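Side-chain contact in type IV pilin protein (Neisseria meningitidis, PDB 5V0M), which probably contributes to cell adhesion as a non-core minor pilin of meningococcal type IV pili: residues Val49-Ser52 / His58-Leu61. Sequence-based numbering, arbitrary orientation.
Sequences VTLS and HFTL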
loop_
_atom_site.group_PDB
_atom_site.type_symbol
_atom_site.label_atom_id
_atom_site.label_comp_id
_atom_site.label_asym_id
_atom_site.label_seq_id
_atom_site.Cartn_x
_atom_site.Cartn_y
_atom_site.Cartn_z
ATOM N N VAL A 49 1.351 -1.209 6.277
ATOM C CA VAL A 49 1.546 -0.179 5.263
ATOM C C VAL A 49 2.642 0.778 5.707
ATOM O O VAL A 49 2.588 1.322 6.817
ATOM C CB VAL A 49 0.225 0.563 4.985
ATOM C CG1 VAL A 49 0.431 1.691 4.008
ATOM C CG2 VAL A 49 -0.841 -0.418 4.472
ATOM N N THR A 50 3.613 1.018 4.827
ATOM C CA THR A 50 4.713 1.932 5.092
ATOM C C THR A 50 4.955 2.777 3.855
ATOM O O THR A 50 4.440 2.496 2.773
ATOM C CB THR A 50 5.977 1.138 5.417
ATOM O OG1 THR A 50 6.271 0.269 4.316
ATOM C CG2 THR A 50 5.806 0.322 6.690
ATOM N N LEU A 51 5.717 3.842 4.022
ATOM C CA LEU A 51 6.256 4.594 2.899
ATOM C C LEU A 51 7.635 4.050 2.611
ATOM O O LEU A 51 8.574 4.293 3.375
ATOM C CB LEU A 51 6.318 6.071 3.247
ATOM C CG LEU A 51 4.968 6.754 3.097
ATOM C CD1 LEU A 51 4.885 8.014 3.966
ATOM C CD2 LEU A 51 4.717 7.108 1.626
ATOM N N SER A 52 7.762 3.327 1.505
ATOM C CA SER A 52 9.045 2.764 1.129
ATOM C C SER A 52 9.947 3.799 0.486
ATOM O O SER A 52 11.175 3.637 0.511
ATOM C CB SER A 52 8.822 1.585 0.182
ATOM O OG SER A 52 8.037 2.006 -0.921
ATOM N N HIS A 58 7.466 13.072 -4.742
ATOM C CA HIS A 58 6.997 11.732 -5.064
ATOM C C HIS A 58 7.002 10.857 -3.814
ATOM O O HIS A 58 7.725 11.109 -2.846
ATOM C CB HIS A 58 7.887 11.097 -6.126
ATOM C CG HIS A 58 7.844 11.793 -7.452
ATOM N ND1 HIS A 58 6.682 11.936 -8.178
ATOM C CD2 HIS A 58 8.819 12.390 -8.175
ATOM C CE1 HIS A 58 6.946 12.593 -9.296
ATOM N NE2 HIS A 58 8.237 12.873 -9.320
ATOM N N PHE A 59 6.198 9.795 -3.858
ATOM C CA PHE A 59 6.230 8.797 -2.801
ATOM C C PHE A 59 5.845 7.434 -3.359
ATOM O O PHE A 59 5.223 7.321 -4.412
ATOM C CB PHE A 59 5.299 9.141 -1.637
ATOM C CG PHE A 59 3.853 9.134 -2.011
ATOM C CD1 PHE A 59 3.187 10.316 -2.275
ATOM C CD2 PHE A 59 3.140 7.941 -2.128
ATOM C CE1 PHE A 59 1.846 10.315 -2.626
ATOM C CE2 PHE A 59 1.798 7.948 -2.492
ATOM C CZ PHE A 59 1.157 9.134 -2.733
ATOM N N THR A 60 6.229 6.397 -2.625
ATOM C CA THR A 60 5.743 5.040 -2.860
ATOM C C THR A 60 5.289 4.473 -1.528
ATOM O O THR A 60 6.064 4.457 -0.554
ATOM C CB THR A 60 6.806 4.139 -3.477
ATOM O OG1 THR A 60 7.221 4.678 -4.734
ATOM C CG2 THR A 60 6.250 2.742 -3.718
ATOM N N LEU A 61 4.038 4.042 -1.490
ATOM C CA LEU A 61 3.484 3.275 -0.391
ATOM C C LEU A 61 3.709 1.802 -0.645
ATOM O O LEU A 61 3.617 1.335 -1.784
ATOM C CB LEU A 61 1.984 3.520 -0.336
ATOM C CG LEU A 61 1.597 4.906 0.146
ATOM C CD1 LEU A 61 0.230 5.336 -0.362
ATOM C CD2 LEU A 61 1.655 4.921 1.664
#
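Leu51 and Leu61 sit opposite one another across the strands as an antiparallel non-hydrogen-bonded pair, with their CA atoms 4.5 Å apart. The pairing is supported by a CA-H...O contact from Leu61 CA to Thr50 O (3.4 Å), matched by one from Leu51 CA to Thr60 O. Similar chi1 values (-80° in Leu51, -71° in Leu61) turn both CG atoms away from their own carbonyl carbons and keep the two side chains alongside each other. Their main meeting point is methyl to methyl, CD2 of Leu51 lying 3.8 Å from CD2 of Leu61. The Leu51 methyl also reaches CB of Phe59 at 3.9 Å and approaches that ring obliquely, while Val49 CG1 extends the apolar row at 4.2 Å from Leu61 CD2. Between the strands, Thr60 O meets Ser52, where the chain changes direction. Ser52 N donates a weak bond of 2.9 Å to Thr60 O, bent to 129° at the hydrogen. Ser52 OG lies 3.2 Å from Thr60 O, a possible second bond, since the hydroxyl could donate elsewhere, and packs against Thr60 CG2 at 3.4 Å. In this hairpin of strands 47-54 and 59-65, the face carrying Leu51, Leu61 and Phe59 packs on Met23 and Leu16 of the long N-terminal helix 3-30, as in the type IV pilin fold, whereas the Thr60 side chain meets strand 76-80.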